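Local coordinates for protein Ac-ASP-7 (Ancylostoma caninum, PDB 3S6S) that is of unknown function but, as a secreted SCP/TAPS protein of a parasitic hookworm, probably acts at the host-parasite interface, at residues P43-V51 against Y164-C175. Residues are numbered along the deposited sequence; the frame is centred on the assembly and turned at random.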
# COMPACT_ATOMS: atom_id res chain seq x y z
N PRO A 43 11.53 -3.02 -15.25
CA PRO A 43 12.02 -1.70 -15.67
C PRO A 43 11.30 -0.52 -15.00
O PRO A 43 10.17 -0.65 -14.51
CB PRO A 43 11.72 -1.70 -17.17
CG PRO A 43 10.48 -2.50 -17.28
CD PRO A 43 10.63 -3.61 -16.26
N ALA A 44 11.97 0.63 -15.00
CA ALA A 44 11.44 1.87 -14.45
C ALA A 44 10.06 2.15 -15.01
O ALA A 44 9.73 1.70 -16.11
CB ALA A 44 12.38 3.04 -14.77
N ARG A 45 9.25 2.89 -14.26
CA ARG A 45 7.92 3.22 -14.74
C ARG A 45 7.30 4.36 -13.97
O ARG A 45 7.80 4.76 -12.91
CB ARG A 45 6.99 2.00 -14.64
CG ARG A 45 6.82 1.47 -13.23
CD ARG A 45 7.61 0.18 -13.05
NE ARG A 45 6.73 -0.98 -13.14
CZ ARG A 45 7.11 -2.21 -13.48
NH1 ARG A 45 8.38 -2.46 -13.79
NH2 ARG A 45 6.22 -3.18 -13.53
N GLU A 46 6.21 4.89 -14.51
CA GLU A 46 5.38 5.81 -13.77
C GLU A 46 4.83 5.05 -12.58
O GLU A 46 4.36 3.92 -12.72
CB GLU A 46 4.24 6.33 -14.65
CG GLU A 46 3.29 7.26 -13.94
CD GLU A 46 2.30 7.90 -14.87
OE1 GLU A 46 2.55 7.92 -16.09
OE2 GLU A 46 1.26 8.39 -14.39
N MET A 47 4.92 5.66 -11.41
CA MET A 47 4.41 5.03 -10.20
C MET A 47 3.71 6.08 -9.34
O MET A 47 4.18 7.22 -9.24
CB MET A 47 5.55 4.35 -9.45
CG MET A 47 5.15 3.67 -8.14
SD MET A 47 4.30 2.08 -8.33
CE MET A 47 5.62 1.06 -9.01
N TYR A 48 2.59 5.71 -8.75
CA TYR A 48 1.92 6.59 -7.79
C TYR A 48 2.28 6.14 -6.41
O TYR A 48 2.31 4.95 -6.15
CB TYR A 48 0.40 6.57 -7.98
CG TYR A 48 -0.03 7.57 -9.01
CD1 TYR A 48 0.34 7.42 -10.35
CD2 TYR A 48 -0.77 8.71 -8.66
CE1 TYR A 48 -0.03 8.33 -11.30
CE2 TYR A 48 -1.14 9.64 -9.61
CZ TYR A 48 -0.76 9.44 -10.94
OH TYR A 48 -1.10 10.33 -11.91
N GLY A 49 2.60 7.08 -5.52
CA GLY A 49 2.76 6.74 -4.12
C GLY A 49 1.38 6.41 -3.59
O GLY A 49 0.38 6.87 -4.14
N LEU A 50 1.28 5.60 -2.55
CA LEU A 50 -0.02 5.38 -1.96
C LEU A 50 -0.25 6.40 -0.86
O LEU A 50 0.53 6.51 0.09
CB LEU A 50 -0.13 3.96 -1.40
CG LEU A 50 0.09 2.79 -2.35
CD1 LEU A 50 0.05 1.50 -1.56
CD2 LEU A 50 -0.97 2.76 -3.45
N VAL A 51 -1.33 7.14 -0.98
CA VAL A 51 -1.76 7.98 0.11
C VAL A 51 -2.34 7.11 1.22
O VAL A 51 -3.22 6.30 0.97
CB VAL A 51 -2.81 8.99 -0.36
CG1 VAL A 51 -3.48 9.63 0.83
CG2 VAL A 51 -2.16 10.02 -1.27
N TYR A 164 -1.30 9.13 -15.20
CA TYR A 164 -2.39 8.20 -14.95
C TYR A 164 -3.60 8.91 -14.38
O TYR A 164 -4.73 8.59 -14.73
CB TYR A 164 -1.97 7.07 -14.01
CG TYR A 164 -1.00 6.09 -14.62
CD1 TYR A 164 -0.05 5.44 -13.84
CD2 TYR A 164 -1.04 5.81 -15.99
CE1 TYR A 164 0.84 4.54 -14.40
CE2 TYR A 164 -0.16 4.92 -16.55
CZ TYR A 164 0.78 4.29 -15.75
OH TYR A 164 1.66 3.39 -16.31
N TYR A 165 -3.37 9.87 -13.49
CA TYR A 165 -4.47 10.57 -12.85
C TYR A 165 -4.30 12.07 -12.97
O TYR A 165 -3.18 12.59 -12.94
CB TYR A 165 -4.61 10.16 -11.39
CG TYR A 165 -4.96 8.71 -11.20
CD1 TYR A 165 -6.27 8.25 -11.39
CD2 TYR A 165 -3.99 7.78 -10.84
CE1 TYR A 165 -6.60 6.91 -11.22
CE2 TYR A 165 -4.31 6.44 -10.67
CZ TYR A 165 -5.61 6.01 -10.86
OH TYR A 165 -5.93 4.67 -10.69
N LYS A 166 -5.44 12.76 -13.07
CA LYS A 166 -5.48 14.20 -13.31
C LYS A 166 -4.53 15.03 -12.44
O LYS A 166 -3.47 15.46 -12.91
CB LYS A 166 -6.92 14.72 -13.20
N GLY A 167 -4.92 15.28 -11.19
CA GLY A 167 -4.29 16.34 -10.42
C GLY A 167 -3.11 15.94 -9.54
O GLY A 167 -3.19 16.02 -8.31
N SER A 168 -2.02 15.54 -10.17
CA SER A 168 -0.97 14.86 -9.43
C SER A 168 0.30 15.69 -9.17
O SER A 168 0.78 16.40 -10.05
CB SER A 168 -0.61 13.55 -10.14
OG SER A 168 -1.79 12.83 -10.45
N THR A 169 0.83 15.57 -7.95
CA THR A 169 2.12 16.13 -7.58
C THR A 169 3.16 15.01 -7.58
O THR A 169 2.95 13.97 -6.97
CB THR A 169 2.12 16.69 -6.13
OG1 THR A 169 1.07 17.65 -5.98
CG2 THR A 169 3.46 17.33 -5.78
N CYS A 170 4.27 15.24 -8.25
CA CYS A 170 5.40 14.32 -8.19
C CYS A 170 6.30 14.73 -7.03
O CYS A 170 6.74 15.87 -6.96
CB CYS A 170 6.19 14.41 -9.49
SG CYS A 170 7.77 13.60 -9.37
N GLU A 171 6.59 13.82 -6.11
CA GLU A 171 7.38 14.24 -4.97
C GLU A 171 8.75 13.60 -4.82
O GLU A 171 9.77 14.28 -4.99
CB GLU A 171 6.59 14.19 -3.67
CG GLU A 171 6.34 15.60 -3.10
CD GLU A 171 7.33 16.65 -3.64
OE1 GLU A 171 8.55 16.39 -3.66
OE2 GLU A 171 6.86 17.74 -4.07
N TRP A 172 8.79 12.33 -4.49
CA TRP A 172 10.07 11.65 -4.37
C TRP A 172 10.11 10.57 -5.45
O TRP A 172 10.19 9.38 -5.16
CB TRP A 172 10.23 11.04 -2.98
CG TRP A 172 9.99 11.99 -1.82
CD1 TRP A 172 10.93 12.79 -1.19
CD2 TRP A 172 8.76 12.20 -1.11
NE1 TRP A 172 10.35 13.47 -0.15
CE2 TRP A 172 9.02 13.13 -0.08
CE3 TRP A 172 7.46 11.68 -1.24
CZ2 TRP A 172 8.04 13.57 0.81
CZ3 TRP A 172 6.48 12.12 -0.36
CH2 TRP A 172 6.77 13.06 0.65
N ASN A 173 10.05 11.03 -6.69
CA ASN A 173 9.73 10.23 -7.87
C ASN A 173 8.48 9.33 -7.75
O ASN A 173 8.34 8.33 -8.46
CB ASN A 173 10.95 9.51 -8.48
CG ASN A 173 11.56 8.49 -7.55
OD1 ASN A 173 12.66 8.70 -7.02
ND2 ASN A 173 10.86 7.37 -7.36
N LEU A 174 7.57 9.73 -6.88
CA LEU A 174 6.24 9.15 -6.85
C LEU A 174 5.23 10.22 -7.23
O LEU A 174 5.41 11.39 -6.89
CB LEU A 174 5.93 8.56 -5.47
CG LEU A 174 6.79 7.34 -5.08
CD1 LEU A 174 6.57 6.97 -3.63
CD2 LEU A 174 6.49 6.15 -6.00
N CYS A 175 4.19 9.81 -7.96
CA CYS A 175 3.02 10.65 -8.25
C CYS A 175 1.99 10.52 -7.13
O CYS A 175 1.70 9.43 -6.65
CB CYS A 175 2.39 10.25 -9.58
SG CYS A 175 3.50 10.39 -11.00
O HOH W 1 6.85 8.16 -10.47
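Glu-46 OE2 accepts the backbone N-H of Tyr-164 on its syn lone pair, at 2.8 Å from OE2 to Tyr-164 N, while its OE1 takes the hydroxyl of Thr-163, one residue earlier. With CG anti to the backbone N (chi1 177°) and the chain extended beyond it, the carboxylate reaches over the ring of Tyr-164 and stacks on it, the two planes 21° apart. Lys-113 makes a cation-pi contact with the same ring.

Two residues on, Tyr-48 is clasped on both faces. Over one, Cys-175 CB sits almost exactly on the ring normal, 3.3 Å from the Tyr-48 centroid, a close CH-pi contact; the Cys-175 sulfur also lies over this face, farther from the ring. Against the opposite face comes the edge of Tyr-165, a T-shaped pair with planes at 85° and Tyr-165 CD2 leading. The phenol end is held too: Tyr-48 OH accepts the N-H of Tyr-165, 2.8 Å from OH to N, and Ser-168 OG lies at the ring edge, 3.0 Å from Tyr-48 OH.

The backbones meet in a single beta bridge between Tyr-48 and Cys-175. Cys-175 N donates nearly straight to Met-47 O (2.9 Å), and Gly-49 N donates to Cys-175 O at 2.8 Å. Beside the bridge, Met-47 CG and Leu-174 CD2 pack together.

Disulfides from Cys-175 to Cys-162 and from Cys-170 to Cys-156 tie segment 164-175 to the chain just before it. The contact docks the cysteine-rich C-terminal extension of this SCP/TAPS protein onto the loop between helix 16-34 and strand 51-53 of its alpha-beta-alpha sandwich.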